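Local coordinates for packaging enzyme P4 (Pseudomonas phage phi13, PDB 4BLP), which probably hydrolyses NTP as a hexameric, RecA-like packaging motor that translocates viral RNA into the phage procapsid, at residues Val77-Leu82 against Ala247-Leu252; Leu218-Thr223 against Asn258-Asp263; Val141-Ser146 against Gly298-Gly303; Gly71-Val76 against Ala191-Met196; Ala87-Ser92 against Thr97-Asn102. One frame throughout, in Å; residues are numbered along the deposited sequence.

Contact 1 (Val77-Leu82 against Ala247-Leu252); sequences VDKDAL and AELGVL
Leu249 meets Val77, Lys79 and Leu82 with the two methyls of a single side chain. Its CB points at the 77-82 segment, and CG lies beside the backbone N and opposite the carbonyl carbon (chi1 -59°), which brings both methyls up to the 77-82 segment. At the fork the branches part. CD1 touches Leu82 CD2 at 3.8 Å and also Val77 CG2 at 4.1 Å, the latter an end-on meeting of the two side chains. CD2 lies against Lys79 CG at 3.9 Å, and Leu82 CD2 comes within 4.0 Å of Leu249 CD2 as well, so the one Leu82 methyl sits against both prongs. From Lys79 the aliphatic part alone does the touching. Its chain bends at chi3 (-82°), and the ammonium ends 4.6 Å from Glu248, measured NZ to OE2, close enough for some attraction between opposite charges but too far for a salt bridge.

Both backbones turn here. Strand 73-78 passes directly into helix 79-91, where Asp78 is the N-cap: its OD1 accepts from Ala81 N at 2.9 Å and, weakly, from Asp80 N, while OD2 is bonded to Ser64. On the other side Gly250, with phi 64°, closes helix 233-248 in a Schellman motif before strand 252-257 starts. Leu201 of helix 193-205 also packs on Leu249. With 185 Å² buried and methyl or methylene groups at every close approach, the contact itself is apolar, dispersive and hydrophobic in character, while the OD1 bonds of Asp78 serve the helix start.

Contact 2 (Leu218-Thr223 against Asn258-Asp263); sequences LVFGIT and NPMSSD
Three first torsions bring Val219 and Phe220 up to Asn258, Pro259 and Met260. Val219 has CG1 trans to its own N (chi1 174°) and CG2 trans to its carbonyl carbon, which spreads both methyls toward the loop. Phe220 (chi1 -63°) and Met260 each hold CG beside the backbone N, and Met260 then runs out extended to its methyl.

Both valine methyls close on one carbonyl oxygen, and CG1 also reaches a second. CG1 lies 3.6 Å from Asn258 O and 3.8 Å from Pro259 O, while CG2 is 3.7 Å from the same Asn258 O. These are contacts of methyls with carbonyl oxygens, and the backbones are close here: the CA atoms of Val219 and Pro259 are 5.9 Å apart. Beside them Met260 reaches the rim of the Phe220 ring. Its CE lies near the ring plane, 3.8 Å from Phe220 CE1, and SD stands 5.3 Å from the ring centroid, 81° off the normal, an edge-on Met-aromatic contact.

The loop follows strand 252-257 of the central sheet in this P-loop NTPase, and the Asn258 side chain touches residues of a probable Walker A motif. Asn258 also shapes the loop through an Asx turn, its OD1 accepting from Met260 N at 3.1 Å with the donor well above the carbonyl plane. Met260 itself has positive phi, which turns the chain there. The Pro259 ring packs on Val269, Tyr270 and Ile273 of helix 266-274. A second subunit adds Val233 against Phe220 and Asn272 against Met260.

Contact 3 (Val141-Ser146 against Gly298-Gly303); sequences VRNHLS and GRIFSG
Val141 and Ile300 make the apolar part, meeting end to end. Val141 CG1 lies 3.7 Å from Ile300 CG2 and 3.8 Å from Ile300 CD1, so one valine methyl sits against both ends of the isoleucine fork. Ile300 places CG2 trans to its backbone N and CG1 beside it (chi1 -56°), which turns the two arms to the same neighbour. Ile293, on the adjacent strand 287-295, also packs on Val141.

The mixed part is Asn143 OD1 against Ile300 CD1 at 3.9 Å, the side chains crossing at about a right angle. The amide's other end, ND2, is bonded to Thr297 OG1. Strand 298-302 is, within this chain, an outermost strand of the mixed sheet, paired antiparallel with 287-295, and residues 141-146 lead into strand 147-152 of the same RecA-like core.

Hydrogen bonds of the 141-146 side chains stay within the segment or go to neighbours. His144 ND1 donates to Leu145 O at 2.8 Å, in the carbonyl plane and on a lone pair, while NE2 bonds His149. Ser146 OG is bonded to Ser135 O.

Contact 4 (Gly71-Val76 against Ala191-Met196); sequences GSIPLV and ADLTEM
Leu75 and Leu193 carry the apolar contact between them, and Leu75 gives one methyl to each of two partners on the first turn of helix 193-205. Its CD1 meets Leu193 CD2 at 4.0 Å, and its CD2 meets Thr194 CG2 at 3.8 Å. CG sits opposite the carbonyl carbon (chi1 -68°), a torsion that sends the fork out from the strand toward the helix. Two residues earlier on the same face, Ile73 CD1 makes a looser approach to Leu193 CD2 at 4.3 Å, so Leu193 is shared by alternate strand residues. The total buried between the segments is 147 Å².

Side-chain hydrogen bonds of Asp192 and Glu195 build the start of the helix. Asp192 is the N-cap: OD1 accepts from Glu195 N at 3.0 Å, from above the carboxylate plane, and OD2 accepts from Thr194 OG1 at 2.6 Å on its syn lone pair, with a weaker bond from Thr194 N. The hydroxyl bond fixes the rotation of Thr194 (chi1 65°), and with OG1 turned to Asp192 the methyl is left to face Leu75. Glu195, its chain extended, accepts from Ala191 N with OE1 at 2.8 Å; the same oxygen forms a salt bridge with Arg128 of the second subunit.

Strand 73-78 is the middle strand of a three-stranded antiparallel sheet, and Phe68 and Val70 of strand 65-70 pack on Leu75, Val70 also on Leu193. The second subunit closes in beside them, its Pro123 on Ile73 and its Ala121 on Thr194, so the sheet, helix 193-205 and a subunit interface meet here.

Contact 5 (Ala87-Ser92 against Thr97-Asn102); sequences AALVAS and TWFVAN
Leu89 and Trp98 form the tight part of the contact, the leucine standing over the indole at about a right angle. Its CB lies 4.0 Å from the centroid of the six-membered ring and only 3° off the normal, a CH-pi contact with the ring face. CG trans to the backbone N (chi1 172°) then carries the fork past the indole to the next aromatic: CD1 touches Trp98 CE3 at 3.8 Å, and CD2 touches Phe99 CZ at 3.7 Å. The Phe99 ring in turn has Trp98 CE3 over its centre, 3.7 Å above the plane, so leucine, indole and phenyl fit closely together. Leu203 of helix 193-205 packs on both Leu89 and Phe99, continuing this side into the protein.

The partly exposed side is thinner. Ala88 offers a single methyl, its CB 3.8 Å from Trp98 NE1. Ser92 OG lies 3.7 Å from Trp98 CB, an approach without a bond, and that hydroxyl is hydrogen-bonded to Asp94 N in the turn. On the indole face opposite Leu89, Asn102 ND2 sits offset toward the rim. The amide is held by its bond to Trp98 O at 2.9 Å; that oxygen also accepts from Asn102 N, the two donors coming from opposite faces of its plane.

The segments of helices 79-91 and 95-101 run at 141° to one another, with axes 10.7 Å apart at closest approach and only a short connection between them. This is the arrangement of a helical hairpin, with Trp98 between the two helices and Phe99 alongside, packed on helix 193-205.

In the fold
From the N terminus, strand 73-78 carries the first halves of contacts 4 and 1 in succession, and helix 79-91 runs on into contact 5. Contact 5 closes first, a short local loop of the helical hairpin within the longer spans of contacts 1 and 4. Residues 141-146 then open contact 3; contact 4 closes at 191-196, and contact 2 opens at 218-223. Contact 1 closes at 247-252, contact 2 at 258-263, and contact 3 last, enclosing contact 2. Contacts 1 and 4 cross, as do 1 and 2, 1 and 3, and 3 and 4. Contacts 1 and 4 join the N-terminal sheet to helices 233-248 and 193-205; contacts 2 and 3 join parts of the RecA-like core. Contacts 2 and 4 touch through Ile222 and Ile73.

Contact 1 (Val77-Leu82 against Ala247-Leu252)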
# COMPACT_ATOMS: atom_id res chain seq x y z
N VAL D 77 10.38 -0.67 28.37
CA VAL D 77 10.96 0.13 29.44
C VAL D 77 11.45 -0.90 30.51
O VAL D 77 10.72 -1.85 30.83
CB VAL D 77 10.03 1.22 30.03
CG1 VAL D 77 8.73 0.62 30.54
CG2 VAL D 77 10.75 1.99 31.17
N ASP D 78 12.69 -0.74 30.99
CA ASP D 78 13.18 -1.62 32.06
C ASP D 78 13.13 -0.82 33.36
O ASP D 78 13.84 0.17 33.52
CB ASP D 78 14.58 -2.18 31.76
CG ASP D 78 14.94 -3.26 32.81
OD1 ASP D 78 15.22 -2.90 33.95
OD2 ASP D 78 14.75 -4.47 32.51
N LYS D 79 12.26 -1.26 34.30
CA LYS D 79 12.05 -0.58 35.59
C LYS D 79 13.30 -0.57 36.46
O LYS D 79 13.46 0.35 37.26
CB LYS D 79 10.91 -1.27 36.37
CG LYS D 79 9.56 -1.04 35.66
CD LYS D 79 8.41 -1.70 36.48
CE LYS D 79 8.34 -3.17 36.17
NZ LYS D 79 7.35 -3.87 37.03
N ASP D 80 14.16 -1.61 36.36
CA ASP D 80 15.35 -1.69 37.20
C ASP D 80 16.45 -0.77 36.66
O ASP D 80 17.15 -0.10 37.45
CB ASP D 80 15.84 -3.14 37.33
CG ASP D 80 14.95 -4.01 38.18
OD1 ASP D 80 13.98 -3.47 38.76
OD2 ASP D 80 15.20 -5.22 38.24
N ALA D 81 16.63 -0.76 35.32
CA ALA D 81 17.59 0.18 34.71
C ALA D 81 17.12 1.61 35.04
O ALA D 81 17.94 2.46 35.42
CB ALA D 81 17.67 -0.04 33.20
N LEU D 82 15.79 1.86 34.96
CA LEU D 82 15.26 3.18 35.26
C LEU D 82 15.52 3.58 36.71
O LEU D 82 15.96 4.70 36.95
CB LEU D 82 13.75 3.23 34.96
CG LEU D 82 13.06 4.53 35.38
CD1 LEU D 82 13.64 5.77 34.59
CD2 LEU D 82 11.51 4.41 35.20
N ALA D 247 2.04 6.54 34.01
CA ALA D 247 1.19 6.26 35.17
C ALA D 247 1.74 5.06 35.94
O ALA D 247 1.81 5.10 37.17
CB ALA D 247 -0.26 6.01 34.73
N GLU D 248 2.13 3.98 35.23
CA GLU D 248 2.69 2.77 35.88
C GLU D 248 3.96 3.12 36.69
O GLU D 248 4.20 2.56 37.76
CB GLU D 248 2.99 1.71 34.80
CG GLU D 248 3.71 0.48 35.33
CD GLU D 248 2.96 -0.34 36.36
OE1 GLU D 248 1.71 -0.21 36.45
OE2 GLU D 248 3.61 -1.13 37.07
N LEU D 249 4.77 4.06 36.15
CA LEU D 249 6.05 4.45 36.77
C LEU D 249 5.88 5.60 37.79
O LEU D 249 6.88 6.02 38.39
CB LEU D 249 7.04 4.83 35.65
CG LEU D 249 7.32 3.69 34.62
CD1 LEU D 249 8.14 4.19 33.46
CD2 LEU D 249 8.01 2.48 35.31
N GLY D 250 4.65 6.06 37.98
CA GLY D 250 4.31 7.11 38.94
C GLY D 250 4.93 8.47 38.61
O GLY D 250 5.23 9.25 39.52
N VAL D 251 5.08 8.79 37.33
CA VAL D 251 5.67 10.06 36.92
C VAL D 251 4.69 10.84 36.07
O VAL D 251 3.72 10.29 35.55
CB VAL D 251 7.02 9.86 36.15
CG1 VAL D 251 8.07 9.19 37.05
CG2 VAL D 251 6.83 9.10 34.82
N LEU D 252 4.99 12.14 35.90
CA LEU D 252 4.22 13.00 35.01
C LEU D 252 5.17 13.60 33.99
O LEU D 252 6.18 14.21 34.38
CB LEU D 252 3.48 14.11 35.78
CG LEU D 252 2.78 15.14 34.88
CD1 LEU D 252 1.58 14.51 34.16
CD2 LEU D 252 2.23 16.30 35.74

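Contact 2 (Leu218-Thr223 against Asn258-Asp263)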
# COMPACT_ATOMS: atom_id res chain seq x y z
N LEU D 218 6.51 12.32 16.70
CA LEU D 218 5.46 11.34 16.94
C LEU D 218 4.29 11.63 16.01
O LEU D 218 3.75 10.71 15.35
CB LEU D 218 5.03 11.42 18.43
CG LEU D 218 4.30 10.21 18.95
CD1 LEU D 218 5.29 9.01 19.13
CD2 LEU D 218 3.59 10.57 20.30
N VAL D 219 3.89 12.91 15.90
CA VAL D 219 2.82 13.28 14.96
C VAL D 219 3.19 12.91 13.54
O VAL D 219 2.38 12.35 12.79
CB VAL D 219 2.50 14.80 15.05
CG1 VAL D 219 1.49 15.23 13.95
CG2 VAL D 219 2.00 15.16 16.43
N PHE D 220 4.43 13.21 13.14
CA PHE D 220 4.86 12.94 11.78
C PHE D 220 5.07 11.45 11.50
O PHE D 220 4.80 11.00 10.39
CB PHE D 220 6.17 13.70 11.48
CG PHE D 220 6.11 15.21 11.52
CD1 PHE D 220 4.89 15.89 11.47
CD2 PHE D 220 7.27 15.97 11.62
CE1 PHE D 220 4.85 17.29 11.50
CE2 PHE D 220 7.22 17.36 11.65
CZ PHE D 220 6.03 18.01 11.55
N GLY D 221 5.53 10.71 12.48
CA GLY D 221 5.94 9.33 12.27
C GLY D 221 4.96 8.22 12.57
O GLY D 221 5.16 7.12 12.09
N ILE D 222 3.93 8.49 13.40
CA ILE D 222 2.93 7.49 13.77
C ILE D 222 1.76 7.66 12.81
O ILE D 222 0.87 8.49 13.05
CB ILE D 222 2.48 7.60 15.26
CG1 ILE D 222 3.65 7.46 16.24
CG2 ILE D 222 1.39 6.55 15.60
CD1 ILE D 222 4.59 6.21 16.05
N THR D 223 1.76 6.85 11.74
CA THR D 223 0.82 6.93 10.63
C THR D 223 -0.18 5.77 10.55
O THR D 223 -0.11 4.82 11.32
CB THR D 223 1.63 6.96 9.31
OG1 THR D 223 2.49 5.80 9.29
CG2 THR D 223 2.41 8.24 9.15
N ASN D 258 1.54 19.36 18.13
CA ASN D 258 0.70 20.04 17.12
C ASN D 258 0.19 18.94 16.20
O ASN D 258 0.96 18.51 15.35
CB ASN D 258 1.46 21.14 16.38
CG ASN D 258 0.68 21.68 15.20
OD1 ASN D 258 -0.52 21.39 15.01
ND2 ASN D 258 1.32 22.52 14.38
N PRO D 259 -1.05 18.42 16.38
CA PRO D 259 -1.48 17.26 15.58
C PRO D 259 -1.75 17.55 14.11
O PRO D 259 -1.97 16.61 13.33
CB PRO D 259 -2.75 16.79 16.31
CG PRO D 259 -3.31 18.05 16.91
CD PRO D 259 -2.08 18.79 17.38
N MET D 260 -1.74 18.85 13.72
CA MET D 260 -1.93 19.30 12.33
C MET D 260 -3.23 18.79 11.73
O MET D 260 -3.27 18.23 10.62
CB MET D 260 -0.73 18.92 11.45
CG MET D 260 0.54 19.60 11.87
SD MET D 260 1.77 19.54 10.54
CE MET D 260 2.99 20.63 11.26
N SER D 261 -4.30 19.00 12.47
CA SER D 261 -5.65 18.66 12.06
C SER D 261 -6.07 19.64 10.98
O SER D 261 -5.61 20.79 10.99
CB SER D 261 -6.59 18.82 13.26
OG SER D 261 -7.95 18.82 12.86
N SER D 262 -7.01 19.24 10.11
CA SER D 262 -7.60 20.21 9.19
C SER D 262 -8.43 21.17 10.05
O SER D 262 -8.87 20.78 11.14
CB SER D 262 -8.44 19.51 8.12
OG SER D 262 -9.48 18.75 8.72
N ASP D 263 -8.58 22.44 9.62
CA ASP D 263 -9.26 23.50 10.37
C ASP D 263 -10.70 23.19 10.77
O ASP D 263 -11.13 23.64 11.83
CB ASP D 263 -9.24 24.83 9.58
CG ASP D 263 -7.85 25.41 9.39
OD1 ASP D 263 -6.94 25.07 10.19
OD2 ASP D 263 -7.66 26.20 8.43

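Contact 3 (Val141-Ser146 against Gly298-Gly303)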
# COMPACT_ATOMS: atom_id res chain seq x y z
N VAL D 141 -2.49 21.89 38.67
CA VAL D 141 -3.27 21.59 39.88
C VAL D 141 -2.32 20.85 40.81
O VAL D 141 -1.35 20.27 40.33
CB VAL D 141 -4.59 20.81 39.64
CG1 VAL D 141 -5.55 21.63 38.78
CG2 VAL D 141 -4.32 19.42 39.03
N ARG D 142 -2.61 20.83 42.13
CA ARG D 142 -1.71 20.20 43.09
C ARG D 142 -1.66 18.68 43.01
O ARG D 142 -0.67 18.09 43.47
CB ARG D 142 -2.11 20.61 44.52
CG ARG D 142 -1.82 22.07 44.81
CD ARG D 142 -2.13 22.44 46.24
NE ARG D 142 -1.91 23.86 46.45
CZ ARG D 142 -2.34 24.53 47.51
NH1 ARG D 142 -3.01 23.91 48.47
NH2 ARG D 142 -2.09 25.83 47.62
N ASN D 143 -2.70 18.05 42.45
CA ASN D 143 -2.82 16.60 42.47
C ASN D 143 -3.12 16.01 41.10
O ASN D 143 -3.99 15.15 40.96
CB ASN D 143 -3.94 16.22 43.46
CG ASN D 143 -5.30 16.79 43.11
OD1 ASN D 143 -5.43 17.76 42.33
ND2 ASN D 143 -6.33 16.15 43.61
N HIS D 144 -2.30 16.40 40.11
CA HIS D 144 -2.41 15.86 38.74
C HIS D 144 -2.08 14.36 38.81
O HIS D 144 -1.09 14.00 39.45
CB HIS D 144 -1.43 16.62 37.84
CG HIS D 144 -1.65 16.49 36.36
ND1 HIS D 144 -1.69 15.25 35.74
CD2 HIS D 144 -1.80 17.45 35.42
CE1 HIS D 144 -1.86 15.49 34.44
NE2 HIS D 144 -1.95 16.81 34.20
N LEU D 145 -2.90 13.48 38.17
CA LEU D 145 -2.50 12.06 38.19
C LEU D 145 -1.21 11.85 37.40
O LEU D 145 -0.89 12.64 36.49
CB LEU D 145 -3.59 11.17 37.56
CG LEU D 145 -4.86 10.97 38.42
CD1 LEU D 145 -5.88 10.11 37.64
CD2 LEU D 145 -4.54 10.32 39.78
N SER D 146 -0.49 10.76 37.71
CA SER D 146 0.65 10.36 36.90
C SER D 146 0.13 10.03 35.49
O SER D 146 -1.00 9.55 35.33
CB SER D 146 1.34 9.15 37.51
OG SER D 146 1.87 9.45 38.79
N GLY D 298 -10.76 13.96 40.94
CA GLY D 298 -11.68 14.05 39.82
C GLY D 298 -11.18 14.95 38.70
O GLY D 298 -10.04 15.41 38.73
N ARG D 299 -12.03 15.18 37.68
CA ARG D 299 -11.63 15.99 36.55
C ARG D 299 -11.64 17.49 36.91
O ARG D 299 -12.62 18.00 37.44
CB ARG D 299 -12.51 15.69 35.32
CG ARG D 299 -11.92 16.26 34.01
CD ARG D 299 -12.75 15.87 32.82
NE ARG D 299 -13.99 16.66 32.65
CZ ARG D 299 -14.15 17.63 31.75
NH1 ARG D 299 -13.14 17.99 30.96
NH2 ARG D 299 -15.32 18.23 31.62
N ILE D 300 -10.53 18.19 36.63
CA ILE D 300 -10.40 19.64 36.90
C ILE D 300 -10.22 20.29 35.54
O ILE D 300 -9.30 19.94 34.82
CB ILE D 300 -9.25 19.98 37.87
CG1 ILE D 300 -9.39 19.20 39.23
CG2 ILE D 300 -9.20 21.54 38.06
CD1 ILE D 300 -8.31 19.50 40.29
N PHE D 301 -11.08 21.24 35.17
CA PHE D 301 -11.04 21.77 33.81
C PHE D 301 -11.53 23.20 33.75
O PHE D 301 -12.21 23.66 34.67
CB PHE D 301 -11.92 20.90 32.91
CG PHE D 301 -13.38 20.84 33.31
CD1 PHE D 301 -13.82 19.94 34.29
CD2 PHE D 301 -14.33 21.65 32.69
CE1 PHE D 301 -15.17 19.87 34.66
CE2 PHE D 301 -15.68 21.58 33.06
CZ PHE D 301 -16.10 20.69 34.04
N SER D 302 -11.21 23.91 32.66
CA SER D 302 -11.59 25.31 32.51
C SER D 302 -11.57 25.69 31.06
O SER D 302 -10.81 25.09 30.28
CB SER D 302 -10.65 26.23 33.32
OG SER D 302 -9.29 26.07 32.95
N GLY D 303 -12.39 26.68 30.70
CA GLY D 303 -12.44 27.21 29.34
C GLY D 303 -12.92 26.23 28.29
O GLY D 303 -12.79 26.50 27.10

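Contact 4 (Gly71-Val76 against Ala191-Met196)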
# COMPACT_ATOMS: atom_id res chain seq x y z
N GLY D 71 2.51 3.01 17.46
CA GLY D 71 2.34 2.61 16.05
C GLY D 71 2.86 1.18 15.91
O GLY D 71 2.60 0.32 16.77
N SER D 72 3.68 0.95 14.90
CA SER D 72 4.24 -0.39 14.67
C SER D 72 5.60 -0.55 15.40
O SER D 72 6.27 -1.58 15.23
CB SER D 72 4.43 -0.61 13.17
OG SER D 72 5.37 0.32 12.67
N ILE D 73 5.99 0.44 16.21
CA ILE D 73 7.29 0.40 16.89
C ILE D 73 7.15 -0.28 18.24
O ILE D 73 6.50 0.28 19.12
CB ILE D 73 7.86 1.85 17.09
CG1 ILE D 73 7.99 2.62 15.75
CG2 ILE D 73 9.22 1.81 17.86
CD1 ILE D 73 7.92 4.17 15.96
N PRO D 74 7.79 -1.44 18.44
CA PRO D 74 7.76 -2.06 19.77
C PRO D 74 8.77 -1.36 20.67
O PRO D 74 9.87 -0.98 20.22
CB PRO D 74 8.20 -3.51 19.51
CG PRO D 74 9.13 -3.41 18.31
CD PRO D 74 8.66 -2.20 17.49
N LEU D 75 8.43 -1.23 21.95
CA LEU D 75 9.34 -0.59 22.91
C LEU D 75 9.30 -1.35 24.21
O LEU D 75 8.29 -1.98 24.55
CB LEU D 75 8.86 0.84 23.20
CG LEU D 75 8.97 1.85 22.04
CD1 LEU D 75 8.24 3.13 22.39
CD2 LEU D 75 10.45 2.15 21.71
N VAL D 76 10.40 -1.27 24.94
CA VAL D 76 10.46 -1.85 26.27
C VAL D 76 10.99 -0.80 27.21
O VAL D 76 11.95 -0.10 26.87
CB VAL D 76 11.35 -3.13 26.31
CG1 VAL D 76 11.55 -3.61 27.76
CG2 VAL D 76 10.74 -4.24 25.46
N ALA D 191 18.00 12.65 20.24
CA ALA D 191 17.90 12.36 18.81
C ALA D 191 16.67 11.52 18.43
O ALA D 191 15.94 11.90 17.50
CB ALA D 191 19.18 11.67 18.34
N ASP D 192 16.48 10.34 19.07
CA ASP D 192 15.38 9.43 18.63
C ASP D 192 14.32 9.28 19.71
O ASP D 192 14.47 9.82 20.82
CB ASP D 192 15.95 8.05 18.24
CG ASP D 192 16.21 7.17 19.43
OD1 ASP D 192 16.91 7.62 20.35
OD2 ASP D 192 15.69 6.02 19.45
N LEU D 193 13.28 8.54 19.39
CA LEU D 193 12.17 8.32 20.33
C LEU D 193 12.63 7.60 21.63
O LEU D 193 12.18 7.97 22.71
CB LEU D 193 11.11 7.49 19.58
CG LEU D 193 9.98 6.91 20.47
CD1 LEU D 193 9.04 8.04 20.96
CD2 LEU D 193 9.19 5.88 19.64
N THR D 194 13.53 6.59 21.52
CA THR D 194 13.93 5.87 22.72
C THR D 194 14.74 6.76 23.65
O THR D 194 14.52 6.72 24.87
CB THR D 194 14.72 4.57 22.41
OG1 THR D 194 15.97 4.88 21.78
CG2 THR D 194 13.92 3.61 21.53
N GLU D 195 15.67 7.56 23.09
CA GLU D 195 16.46 8.45 23.94
C GLU D 195 15.53 9.50 24.59
O GLU D 195 15.69 9.82 25.76
CB GLU D 195 17.56 9.15 23.09
CG GLU D 195 18.47 10.00 23.95
CD GLU D 195 19.51 10.79 23.15
OE1 GLU D 195 19.35 10.93 21.91
OE2 GLU D 195 20.45 11.31 23.79
N MET D 196 14.62 10.06 23.81
CA MET D 196 13.67 11.05 24.34
C MET D 196 12.91 10.47 25.54
O MET D 196 12.89 11.09 26.59
CB MET D 196 12.69 11.47 23.23
CG MET D 196 11.68 12.57 23.68
SD MET D 196 10.30 11.94 24.69
CE MET D 196 9.44 10.95 23.43

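Contact 5 (Ala87-Ser92 against Thr97-Asn102)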
# COMPACT_ATOMS: atom_id res chain seq x y z
N ALA D 87 18.39 6.97 40.40
CA ALA D 87 18.99 7.21 41.73
C ALA D 87 20.39 7.83 41.55
O ALA D 87 20.79 8.74 42.30
CB ALA D 87 19.09 5.90 42.51
N ALA D 88 21.14 7.33 40.54
CA ALA D 88 22.45 7.87 40.20
C ALA D 88 22.30 9.35 39.75
O ALA D 88 23.08 10.19 40.16
CB ALA D 88 23.11 7.03 39.10
N LEU D 89 21.26 9.68 38.97
CA LEU D 89 21.04 11.06 38.51
C LEU D 89 20.71 11.98 39.71
O LEU D 89 21.25 13.10 39.79
CB LEU D 89 19.90 11.08 37.49
CG LEU D 89 19.37 12.44 37.03
CD1 LEU D 89 20.52 13.30 36.38
CD2 LEU D 89 18.21 12.24 36.03
N VAL D 90 19.85 11.50 40.65
CA VAL D 90 19.53 12.26 41.88
C VAL D 90 20.83 12.57 42.66
O VAL D 90 21.02 13.67 43.19
CB VAL D 90 18.52 11.47 42.77
CG1 VAL D 90 18.39 12.07 44.18
CG2 VAL D 90 17.15 11.40 42.11
N ALA D 91 21.71 11.59 42.76
CA ALA D 91 22.96 11.75 43.51
C ALA D 91 24.00 12.59 42.78
O ALA D 91 24.96 13.05 43.41
CB ALA D 91 23.55 10.37 43.82
N SER D 92 23.83 12.81 41.48
CA SER D 92 24.82 13.49 40.63
C SER D 92 25.00 14.94 40.99
O SER D 92 24.04 15.67 41.12
CB SER D 92 24.44 13.40 39.15
OG SER D 92 25.53 13.96 38.42
N THR D 97 26.39 16.76 32.61
CA THR D 97 27.51 15.84 32.34
C THR D 97 26.99 14.43 32.57
O THR D 97 27.36 13.53 31.81
CB THR D 97 28.73 16.16 33.22
OG1 THR D 97 29.17 17.49 32.92
CG2 THR D 97 29.90 15.17 33.03
N TRP D 98 26.08 14.26 33.57
CA TRP D 98 25.54 12.91 33.83
C TRP D 98 24.91 12.29 32.57
O TRP D 98 25.21 11.13 32.24
CB TRP D 98 24.53 12.91 35.02
CG TRP D 98 24.15 11.52 35.44
CD1 TRP D 98 24.77 10.73 36.36
CD2 TRP D 98 23.11 10.71 34.86
NE1 TRP D 98 24.14 9.49 36.44
CE2 TRP D 98 23.11 9.47 35.52
CE3 TRP D 98 22.10 10.97 33.90
CZ2 TRP D 98 22.20 8.44 35.20
CZ3 TRP D 98 21.18 9.97 33.61
CH2 TRP D 98 21.26 8.71 34.24
N PHE D 99 24.06 13.06 31.85
CA PHE D 99 23.43 12.51 30.67
C PHE D 99 24.45 12.16 29.57
O PHE D 99 24.35 11.10 28.96
CB PHE D 99 22.38 13.49 30.13
CG PHE D 99 21.11 13.34 30.93
CD1 PHE D 99 20.25 12.27 30.69
CD2 PHE D 99 20.82 14.21 31.98
CE1 PHE D 99 19.10 12.09 31.46
CE2 PHE D 99 19.66 14.03 32.75
CZ PHE D 99 18.83 12.95 32.49
N VAL D 100 25.42 13.03 29.34
CA VAL D 100 26.42 12.74 28.28
C VAL D 100 27.29 11.52 28.68
O VAL D 100 27.42 10.57 27.91
CB VAL D 100 27.29 14.00 28.05
CG1 VAL D 100 28.39 13.71 27.04
CG2 VAL D 100 26.44 15.19 27.59
N ALA D 101 27.79 11.51 29.92
CA ALA D 101 28.68 10.44 30.41
C ALA D 101 28.01 9.05 30.43
O ALA D 101 28.71 8.03 30.25
CB ALA D 101 29.18 10.77 31.82
N ASN D 102 26.69 8.99 30.72
CA ASN D 102 25.99 7.72 30.86
C ASN D 102 25.17 7.39 29.61
O ASN D 102 24.33 6.51 29.69
CB ASN D 102 25.07 7.76 32.13
CG ASN D 102 25.88 7.79 33.39
OD1 ASN D 102 26.47 6.79 33.80
ND2 ASN D 102 26.12 9.00 33.94